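Local atomic coordinates of putative pneumococcal surface protein (Streptococcus pneumoniae, PDB entry 4CNL), a protein that probably attaches to the pneumococcal cell wall by binding the choline groups of teichoic acid through its choline-binding repeats. Residues A[41-46]-A[68-73]; A[62-67]-A[72-77]. All coordinates share one frame; numbering follows the deposited sequence.

Contact 1: A[41-46]-A[68-73]; sequences SEWIYD and GAYYLK. With CHT (choline ion), chain H; CHT (choline ion), chain G; SO4 (sulfate ion), chain L.
Trp43 and Tyr70 meet as two walls of a choline pocket, set obliquely with their planes at 76° and ring centroids 5.6 Å apart. Methyl C8 of choline H fills the angle between them: it stands 3.4 Å above the indole plane of Trp43, over its centre, and 3.7 Å above the phenol plane of Tyr70, again centrally. The benzo end of the indole meets the root of the tyrosine side chain, Trp43 CH2 lying 3.8 Å from Tyr70 CB. Next along the same end, CZ3 of Trp43 rests 3.7 Å from CD1 of Leu72, whose side chain comes from the opposite direction. On Trp43, CG lies anti to the carbonyl carbon (chi1 -72°), carrying the indole across to the short strand 70-72. The O6 hydroxyl of choline H makes a weak bond to Tyr70 OH at 3.4 Å. Further out, Trp52 and Met78 complete the pocket, and Gly68 serves the neighbouring one, its carbonyl O accepting from O6 of choline G at 2.7 Å. A quaternary ammonium methyl set over two aromatic faces is consistent with recognition by cation-pi and dispersion forces, as in other choline-binding repeats.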
ATOM      1  N   SER A  41      -9.891  18.380   7.926  1.00 19.16           N
ATOM      2  CA  SER A  41      -9.591  17.207   8.745  1.00 16.63           C
ATOM      3  C   SER A  41     -10.693  16.171   8.653  1.00 16.97           C
ATOM      4  O   SER A  41     -11.237  15.719   9.660  1.00 19.18           O
ATOM      5  CB  SER A  41      -9.365  17.618  10.194  1.00 19.19           C
ATOM      6  OG  SER A  41      -8.224  18.445  10.283  1.00 19.47           O
ATOM      7  N   GLU A  42     -11.051  15.816   7.428  1.00 17.25           N
ATOM      8  CA  GLU A  42     -12.136  14.880   7.243  1.00 17.81           C
ATOM      9  C   GLU A  42     -12.066  14.223   5.884  1.00 18.07           C
ATOM     10  O   GLU A  42     -11.442  14.751   4.946  1.00 12.08           O
ATOM     11  CB  GLU A  42     -13.489  15.585   7.421  1.00 16.88           C
ATOM     12  CG  GLU A  42     -13.814  16.578   6.324  1.00 18.17           C
ATOM     13  CD  GLU A  42     -15.047  17.402   6.642  1.00 16.72           C
ATOM     14  OE1 GLU A  42     -16.160  16.840   6.649  1.00 18.87           O
ATOM     15  OE2 GLU A  42     -14.896  18.610   6.891  1.00 20.09           O
ATOM     16  N   TRP A  43     -12.715  13.066   5.811  1.00 18.67           N
ATOM     17  CA  TRP A  43     -12.856  12.291   4.598  1.00 15.28           C
ATOM     18  C   TRP A  43     -14.097  12.696   3.830  1.00 12.71           C
ATOM     19  O   TRP A  43     -15.155  12.913   4.422  1.00 17.85           O
ATOM     20  CB  TRP A  43     -12.938  10.803   4.929  1.00 14.09           C
ATOM     21  CG  TRP A  43     -11.652  10.218   5.373  1.00 18.85           C
ATOM     22  CD1 TRP A  43     -11.212  10.059   6.656  1.00 18.17           C
ATOM     23  CD2 TRP A  43     -10.633   9.689   4.526  1.00 17.56           C
ATOM     24  NE1 TRP A  43      -9.967   9.464   6.659  1.00 16.89           N
ATOM     25  CE2 TRP A  43      -9.592   9.228   5.359  1.00 16.52           C
ATOM     26  CE3 TRP A  43     -10.501   9.561   3.138  1.00 15.09           C
ATOM     27  CZ2 TRP A  43      -8.423   8.657   4.851  1.00 11.24           C
ATOM     28  CZ3 TRP A  43      -9.341   8.998   2.633  1.00 12.19           C
ATOM     29  CH2 TRP A  43      -8.321   8.540   3.490  1.00 18.41           C
ATOM     30  N   ILE A  44     -13.966  12.760   2.508  1.00 11.79           N
ATOM     31  CA  ILE A  44     -15.079  13.054   1.617  1.00 13.72           C
ATOM     32  C   ILE A  44     -15.095  12.070   0.454  1.00 15.61           C
ATOM     33  O   ILE A  44     -14.050  11.805  -0.139  1.00 17.28           O
ATOM     34  CB  ILE A  44     -14.980  14.506   1.060  1.00 15.20           C
ATOM     35  CG1 ILE A  44     -15.425  15.522   2.113  1.00 21.60           C
ATOM     36  CG2 ILE A  44     -15.788  14.652  -0.222  1.00 23.78           C
ATOM     37  CD1 ILE A  44     -16.902  15.506   2.382  1.00 29.61           C
ATOM     38  N   TYR A  45     -16.265  11.516   0.135  1.00 13.84           N
ATOM     39  CA  TYR A  45     -16.402  10.738  -1.086  1.00 11.59           C
ATOM     40  C   TYR A  45     -16.951  11.609  -2.204  1.00 19.70           C
ATOM     41  O   TYR A  45     -18.039  12.185  -2.092  1.00 15.69           O
ATOM     42  CB  TYR A  45     -17.304   9.512  -0.894  1.00 13.25           C
ATOM     43  CG  TYR A  45     -17.259   8.590  -2.088  1.00 16.68           C
ATOM     44  CD1 TYR A  45     -16.271   7.617  -2.198  1.00 16.98           C
ATOM     45  CD2 TYR A  45     -18.180   8.706  -3.118  1.00 17.40           C
ATOM     46  CE1 TYR A  45     -16.214   6.777  -3.300  1.00 16.20           C
ATOM     47  CE2 TYR A  45     -18.132   7.865  -4.225  1.00 16.61           C
ATOM     48  CZ  TYR A  45     -17.145   6.903  -4.311  1.00 18.90           C
ATOM     49  OH  TYR A  45     -17.090   6.064  -5.415  1.00 21.83           O
ATOM     50  N   ASP A  46     -16.188  11.714  -3.284  1.00 15.82           N
ATOM     51  CA  ASP A  46     -16.628  12.478  -4.444  1.00 16.09           C
ATOM     52  C   ASP A  46     -17.246  11.523  -5.455  1.00 21.87           C
ATOM     53  O   ASP A  46     -16.547  10.702  -6.045  1.00 24.54           O
ATOM     54  CB  ASP A  46     -15.460  13.248  -5.065  1.00 15.46           C
ATOM     55  CG  ASP A  46     -15.924  14.301  -6.045  1.00 28.19           C
ATOM     56  OD1 ASP A  46     -16.866  14.013  -6.803  1.00 23.95           O
ATOM     57  OD2 ASP A  46     -15.363  15.418  -6.055  1.00 18.92           O
ATOM     58  N   GLY A  68      -3.705   7.613   8.585  1.00 18.96           N
ATOM     59  CA  GLY A  68      -3.949   6.372   9.292  1.00 22.33           C
ATOM     60  C   GLY A  68      -3.454   5.226   8.428  1.00 16.38           C
ATOM     61  O   GLY A  68      -2.343   5.275   7.890  1.00 18.90           O
ATOM     62  N   ALA A  69      -4.304   4.216   8.275  1.00 16.78           N
ATOM     63  CA  ALA A  69      -3.985   3.013   7.516  1.00 15.60           C
ATOM     64  C   ALA A  69      -4.232   3.182   6.022  1.00 15.56           C
ATOM     65  O   ALA A  69      -4.113   2.227   5.249  1.00 12.46           O
ATOM     66  CB  ALA A  69      -4.805   1.852   8.043  1.00 20.42           C
ATOM     67  N   TYR A  70      -4.584   4.400   5.618  1.00 15.61           N
ATOM     68  CA  TYR A  70      -5.050   4.673   4.259  1.00 12.65           C
ATOM     69  C   TYR A  70      -4.023   5.465   3.459  1.00 10.99           C
ATOM     70  O   TYR A  70      -3.314   6.298   4.009  1.00 14.83           O
ATOM     71  CB  TYR A  70      -6.385   5.427   4.322  1.00 11.16           C
ATOM     72  CG  TYR A  70      -7.421   4.673   5.116  1.00 13.51           C
ATOM     73  CD1 TYR A  70      -8.057   3.566   4.574  1.00 14.78           C
ATOM     74  CD2 TYR A  70      -7.747   5.050   6.415  1.00 15.69           C
ATOM     75  CE1 TYR A  70      -8.991   2.855   5.291  1.00 16.31           C
ATOM     76  CE2 TYR A  70      -8.692   4.339   7.145  1.00 19.86           C
ATOM     77  CZ  TYR A  70      -9.305   3.242   6.571  1.00 20.07           C
ATOM     78  OH  TYR A  70     -10.245   2.519   7.271  1.00 25.29           O
ATOM     79  N   TYR A  71      -3.926   5.192   2.161  1.00 10.08           N
ATOM     80  CA  TYR A  71      -2.959   5.894   1.335  1.00 11.96           C
ATOM     81  C   TYR A  71      -3.635   6.748   0.266  1.00 13.26           C
ATOM     82  O   TYR A  71      -4.460   6.261  -0.503  1.00 12.38           O
ATOM     83  CB  TYR A  71      -1.990   4.896   0.671  1.00 12.63           C
ATOM     84  CG  TYR A  71      -0.836   5.577  -0.041  1.00 12.41           C
ATOM     85  CD1 TYR A  71       0.254   6.049   0.679  1.00 17.92           C
ATOM     86  CD2 TYR A  71      -0.841   5.748  -1.418  1.00 13.35           C
ATOM     87  CE1 TYR A  71       1.305   6.680   0.053  1.00 16.73           C
ATOM     88  CE2 TYR A  71       0.210   6.384  -2.064  1.00 14.91           C
ATOM     89  CZ  TYR A  71       1.279   6.852  -1.314  1.00 16.22           C
ATOM     90  OH  TYR A  71       2.331   7.484  -1.940  1.00 20.51           O
ATOM     91  N   LEU A  72      -3.292   8.031   0.237  1.00 10.53           N
ATOM     92  CA  LEU A  72      -3.781   8.920  -0.801  1.00 13.12           C
ATOM     93  C   LEU A  72      -2.763   8.980  -1.939  1.00 13.31           C
ATOM     94  O   LEU A  72      -1.597   9.327  -1.726  1.00 12.38           O
ATOM     95  CB  LEU A  72      -4.044  10.323  -0.235  1.00 10.18           C
ATOM     96  CG  LEU A  72      -5.137  10.488   0.830  1.00 10.48           C
ATOM     97  CD1 LEU A  72      -6.427   9.766   0.424  1.00 10.98           C
ATOM     98  CD2 LEU A  72      -4.668  10.041   2.214  1.00 12.80           C
ATOM     99  N   LYS A  73      -3.209   8.637  -3.143  1.00  9.84           N
ATOM    100  CA  LYS A  73      -2.321   8.600  -4.305  1.00 13.75           C
ATOM    101  C   LYS A  73      -1.937  10.018  -4.764  1.00 22.08           C
ATOM    102  O   LYS A  73      -2.336  11.004  -4.144  1.00 15.17           O
ATOM    103  CB  LYS A  73      -2.985   7.798  -5.426  1.00 15.49           C
ATOM    104  CG  LYS A  73      -3.285   6.349  -4.980  1.00 13.24           C
ATOM    105  CD  LYS A  73      -3.831   5.490  -6.114  1.00 22.53           C
ATOM    106  CE  LYS A  73      -5.272   5.853  -6.440  1.00 23.68           C
ATOM    107  NZ  LYS A  73      -5.748   5.051  -7.605  1.00 32.14           N
TER
HETATM  108  C4  CHT H1280     -12.824   5.371   7.165  1.00 38.39           C
HETATM  109  C5  CHT H1280     -12.821   4.716   5.781  1.00 36.91           C
HETATM  110  C6  CHT H1280     -12.648   5.134   3.463  1.00 31.48           C
HETATM  111  C7  CHT H1280     -13.421   6.816   4.911  1.00 29.89           C
HETATM  112  C8  CHT H1280     -11.155   6.176   4.949  1.00 23.26           C
HETATM  113  O6  CHT H1280     -12.933   4.376   8.177  1.00 49.83           O
HETATM  114  N1  CHT H1280     -12.507   5.712   4.775  1.00 23.20           N
HETATM  115  C4  CHT G1279       0.773   3.843   8.661  1.00 43.54           C
HETATM  116  C5  CHT G1279       1.166   3.463   7.235  1.00 30.43           C
HETATM  117  C6  CHT G1279       2.745   2.216   5.983  1.00 33.04           C
HETATM  118  C7  CHT G1279       3.456   3.842   7.523  1.00 41.23           C
HETATM  119  C8  CHT G1279       2.492   1.826   8.282  1.00 36.85           C
HETATM  120  O6  CHT G1279       0.243   5.162   8.684  1.00 45.36           O
HETATM  121  N1  CHT G1279       2.468   2.833   7.255  1.00 40.05           N
HETATM  122  S   SO4 L1284      -6.896   6.475 -10.610  1.00 65.32           S
HETATM  123  O1  SO4 L1284      -7.406   7.667 -11.286  1.00 52.92           O
HETATM  124  O2  SO4 L1284      -6.101   5.686 -11.550  1.00 65.31           O
HETATM  125  O3  SO4 L1284      -6.049   6.859  -9.483  1.00 39.58           O
HETATM  126  O4  SO4 L1284      -8.020   5.679 -10.118  1.00 57.43           O

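Contact 2: A[62-67]-A[72-77]; sequences AKNAWQ and LKSNGK. With CHT (choline ion), chain G; SO4 (sulfate ion), chain L.
The amide of Asn64 leans on Ser74, its OD1 reaching the CB of that serine at 3.2 Å and sitting equally near its CA; CG anti to the carbonyl carbon (chi1 -60°) brings the amide back over the turn. Trp66 leaves its strand on the side away from 72-77, and its indole gives one face to choline G, whose C5 lies 3.4 Å above the plane, offset toward the rim; Tyr71 and Tyr93 make edge-to-face pairs with it. The framework is a beta hairpin with a G1 bulge, Asn64 and Ala65 both facing Leu72. Ala65 and Leu72 form an antiparallel hydrogen-bonded pair: Leu72 N donates to Ala65 O at 2.8 Å, nearly straight at 169°, and Ala65 N returns a bond of 3.2 Å to Leu72 O. The Leu72 side chain packs with CG 3.8 Å from Ala62 CB, while its CD2 meets Gln67 CB. Beyond the strand the chain folds into a type I turn from Lys73 to Gly76, overlapped by an Asx turn in which Asn75 OD1 accepts from Lys77 N; this carries Asn75 into the choline pocket of Tyr49 and Tyr53. Lys73 NZ and Asn75 ND2 both hold O3 of a sulfate, probably from the crystallisation liquor. Two donors share Lys73 O from opposite faces of its carbonyl plane, Asn64 N at 3.2 Å and Gly76 N at 2.9 Å.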
ATOM      1  N   ALA A  62      -4.917  15.641   0.818  1.00 10.47           N
ATOM      2  CA  ALA A  62      -3.698  14.860   0.998  1.00 13.95           C
ATOM      3  C   ALA A  62      -3.374  14.147  -0.301  1.00 12.31           C
ATOM      4  O   ALA A  62      -4.274  13.710  -1.016  1.00 10.99           O
ATOM      5  CB  ALA A  62      -3.862  13.863   2.132  1.00 14.86           C
ATOM      6  N   LYS A  63      -2.086  14.039  -0.611  1.00 13.92           N
ATOM      7  CA  LYS A  63      -1.652  13.297  -1.786  1.00 14.01           C
ATOM      8  C   LYS A  63      -0.276  12.710  -1.502  1.00 15.62           C
ATOM      9  O   LYS A  63       0.502  13.291  -0.732  1.00 15.69           O
ATOM     10  CB  LYS A  63      -1.626  14.180  -3.031  1.00 18.44           C
ATOM     11  CG  LYS A  63      -0.835  15.455  -2.881  1.00 20.72           C
ATOM     12  CD  LYS A  63      -0.765  16.189  -4.207  1.00 26.10           C
ATOM     13  CE  LYS A  63       0.033  17.478  -4.080  1.00 27.32           C
ATOM     14  NZ  LYS A  63       0.021  18.246  -5.355  1.00 40.65           N
ATOM     15  N   ASN A  64       0.003  11.550  -2.097  1.00 15.88           N
ATOM     16  CA  ASN A  64       1.252  10.825  -1.833  1.00 17.42           C
ATOM     17  C   ASN A  64       1.526  10.720  -0.349  1.00 19.33           C
ATOM     18  O   ASN A  64       2.635  10.987   0.108  1.00 20.35           O
ATOM     19  CB  ASN A  64       2.434  11.503  -2.529  1.00 17.55           C
ATOM     20  CG  ASN A  64       2.265  11.570  -4.014  1.00 15.30           C
ATOM     21  OD1 ASN A  64       1.996  10.566  -4.662  1.00 22.33           O
ATOM     22  ND2 ASN A  64       2.388  12.771  -4.572  1.00 27.86           N
ATOM     23  N   ALA A  65       0.504  10.346   0.408  1.00 13.56           N
ATOM     24  CA  ALA A  65       0.596  10.409   1.851  1.00 14.90           C
ATOM     25  C   ALA A  65      -0.297   9.395   2.531  1.00 14.79           C
ATOM     26  O   ALA A  65      -1.347   9.000   1.997  1.00 14.33           O
ATOM     27  CB  ALA A  65       0.246  11.814   2.321  1.00 18.21           C
ATOM     28  N   TRP A  66       0.114   8.989   3.727  1.00 15.80           N
ATOM     29  CA  TRP A  66      -0.725   8.161   4.574  1.00 17.45           C
ATOM     30  C   TRP A  66      -1.637   9.006   5.457  1.00 18.80           C
ATOM     31  O   TRP A  66      -1.244  10.061   5.952  1.00 20.17           O
ATOM     32  CB  TRP A  66       0.143   7.240   5.437  1.00 21.50           C
ATOM     33  CG  TRP A  66       0.902   6.245   4.616  1.00 17.58           C
ATOM     34  CD1 TRP A  66       2.146   6.398   4.077  1.00 26.65           C
ATOM     35  CD2 TRP A  66       0.443   4.949   4.206  1.00 15.34           C
ATOM     36  NE1 TRP A  66       2.497   5.274   3.366  1.00 25.71           N
ATOM     37  CE2 TRP A  66       1.469   4.370   3.431  1.00 20.03           C
ATOM     38  CE3 TRP A  66      -0.736   4.226   4.423  1.00 16.72           C
ATOM     39  CZ2 TRP A  66       1.357   3.094   2.874  1.00 16.22           C
ATOM     40  CZ3 TRP A  66      -0.847   2.955   3.874  1.00 12.58           C
ATOM     41  CH2 TRP A  66       0.197   2.405   3.110  1.00 16.12           C
ATOM     42  N   GLN A  67      -2.874   8.553   5.609  1.00 12.94           N
ATOM     43  CA  GLN A  67      -3.752   9.051   6.645  1.00 15.38           C
ATOM     44  C   GLN A  67      -4.258   7.830   7.398  1.00 18.43           C
ATOM     45  O   GLN A  67      -5.117   7.089   6.911  1.00 19.40           O
ATOM     46  CB  GLN A  67      -4.905   9.882   6.068  1.00 16.81           C
ATOM     47  CG  GLN A  67      -5.890  10.369   7.115  1.00 19.09           C
ATOM     48  CD  GLN A  67      -5.257  11.319   8.116  1.00 18.32           C
ATOM     49  OE1 GLN A  67      -4.300  12.032   7.803  1.00 19.34           O
ATOM     50  NE2 GLN A  67      -5.789  11.328   9.327  1.00 18.28           N
ATOM     51  N   LEU A  72      -3.292   8.031   0.237  1.00 10.53           N
ATOM     52  CA  LEU A  72      -3.781   8.920  -0.801  1.00 13.12           C
ATOM     53  C   LEU A  72      -2.763   8.980  -1.939  1.00 13.31           C
ATOM     54  O   LEU A  72      -1.597   9.327  -1.726  1.00 12.38           O
ATOM     55  CB  LEU A  72      -4.044  10.323  -0.235  1.00 10.18           C
ATOM     56  CG  LEU A  72      -5.137  10.488   0.830  1.00 10.48           C
ATOM     57  CD1 LEU A  72      -6.427   9.766   0.424  1.00 10.98           C
ATOM     58  CD2 LEU A  72      -4.668  10.041   2.214  1.00 12.80           C
ATOM     59  N   LYS A  73      -3.209   8.637  -3.143  1.00  9.84           N
ATOM     60  CA  LYS A  73      -2.321   8.600  -4.305  1.00 13.75           C
ATOM     61  C   LYS A  73      -1.937  10.018  -4.764  1.00 22.08           C
ATOM     62  O   LYS A  73      -2.336  11.004  -4.144  1.00 15.17           O
ATOM     63  CB  LYS A  73      -2.985   7.798  -5.426  1.00 15.49           C
ATOM     64  CG  LYS A  73      -3.285   6.349  -4.980  1.00 13.24           C
ATOM     65  CD  LYS A  73      -3.831   5.490  -6.114  1.00 22.53           C
ATOM     66  CE  LYS A  73      -5.272   5.853  -6.440  1.00 23.68           C
ATOM     67  NZ  LYS A  73      -5.748   5.051  -7.605  1.00 32.14           N
ATOM     68  N   SER A  74      -1.138  10.121  -5.824  1.00 20.15           N
ATOM     69  CA  SER A  74      -0.620  11.424  -6.241  1.00 15.33           C
ATOM     70  C   SER A  74      -1.736  12.361  -6.712  1.00 16.12           C
ATOM     71  O   SER A  74      -1.565  13.586  -6.678  1.00 20.35           O
ATOM     72  CB  SER A  74       0.421  11.261  -7.344  1.00 25.27           C
ATOM     73  OG  SER A  74      -0.154  10.673  -8.496  1.00 32.78           O
ATOM     74  N   ASN A  75      -2.858  11.787  -7.155  1.00 20.38           N
ATOM     75  CA  ASN A  75      -4.019  12.582  -7.579  1.00 16.77           C
ATOM     76  C   ASN A  75      -5.005  12.819  -6.437  1.00 17.70           C
ATOM     77  O   ASN A  75      -6.104  13.339  -6.654  1.00 19.35           O
ATOM     78  CB  ASN A  75      -4.741  11.921  -8.771  1.00 19.34           C
ATOM     79  CG  ASN A  75      -5.250  10.512  -8.466  1.00 15.95           C
ATOM     80  OD1 ASN A  75      -5.167  10.031  -7.341  1.00 19.02           O
ATOM     81  ND2 ASN A  75      -5.784   9.851  -9.485  1.00 24.29           N
ATOM     82  N   GLY A  76      -4.608  12.437  -5.227  1.00 12.46           N
ATOM     83  CA  GLY A  76      -5.433  12.613  -4.045  1.00 10.85           C
ATOM     84  C   GLY A  76      -6.366  11.454  -3.735  1.00 10.22           C
ATOM     85  O   GLY A  76      -6.873  11.350  -2.603  1.00 11.81           O
ATOM     86  N   LYS A  77      -6.609  10.590  -4.722  1.00 11.38           N
ATOM     87  CA  LYS A  77      -7.573   9.499  -4.558  1.00 11.26           C
ATOM     88  C   LYS A  77      -7.077   8.456  -3.563  1.00 16.19           C
ATOM     89  O   LYS A  77      -5.931   8.017  -3.641  1.00 13.19           O
ATOM     90  CB  LYS A  77      -7.863   8.813  -5.894  1.00 18.74           C
ATOM     91  CG  LYS A  77      -8.515   9.699  -6.936  1.00 16.20           C
ATOM     92  CD  LYS A  77      -9.044   8.859  -8.078  1.00 20.56           C
ATOM     93  CE  LYS A  77      -9.841   9.698  -9.057  1.00 23.87           C
ATOM     94  NZ  LYS A  77     -10.362   8.827 -10.159  1.00 29.34           N
TER
HETATM   95  C4  CHT G1279       0.773   3.843   8.661  1.00 43.54           C
HETATM   96  C5  CHT G1279       1.166   3.463   7.235  1.00 30.43           C
HETATM   97  C6  CHT G1279       2.745   2.216   5.983  1.00 33.04           C
HETATM   98  C7  CHT G1279       3.456   3.842   7.523  1.00 41.23           C
HETATM   99  C8  CHT G1279       2.492   1.826   8.282  1.00 36.85           C
HETATM  100  O6  CHT G1279       0.243   5.162   8.684  1.00 45.36           O
HETATM  101  N1  CHT G1279       2.468   2.833   7.255  1.00 40.05           N
HETATM  102  S   SO4 L1284      -6.896   6.475 -10.610  1.00 65.32           S
HETATM  103  O1  SO4 L1284      -7.406   7.667 -11.286  1.00 52.92           O
HETATM  104  O2  SO4 L1284      -6.101   5.686 -11.550  1.00 65.31           O
HETATM  105  O3  SO4 L1284      -6.049   6.859  -9.483  1.00 39.58           O
HETATM  106  O4  SO4 L1284      -8.020   5.679 -10.118  1.00 57.43           O
HETATM  107  O   HOH W   1      -7.028  13.294  -0.627  1.00 11.71           O

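In the fold
From the N terminus, after two earlier hairpins, the chain lays down strand 42-46 and its hairpin partner 51-55, then runs through 62-67, which opens contact 2 before contact 1 has closed. Strand 70-72 returns to Trp43 and closes the longer loop; 72-77 then closes the shorter one. The two loops therefore cross, overlapping at Leu72 and Lys73. Contact 1 joins successive two-stranded hairpins, 42-46/51-55 and 65-67/70-72, whereas contact 2 ties the second hairpin's lead-in and first strand to its last strand residue and the following turn. Trp43 CZ2 packs on Gln67 CG, joining the two contacts. Successive choline sites are thus assembled from neighbouring hairpins along the elongated repeat domain.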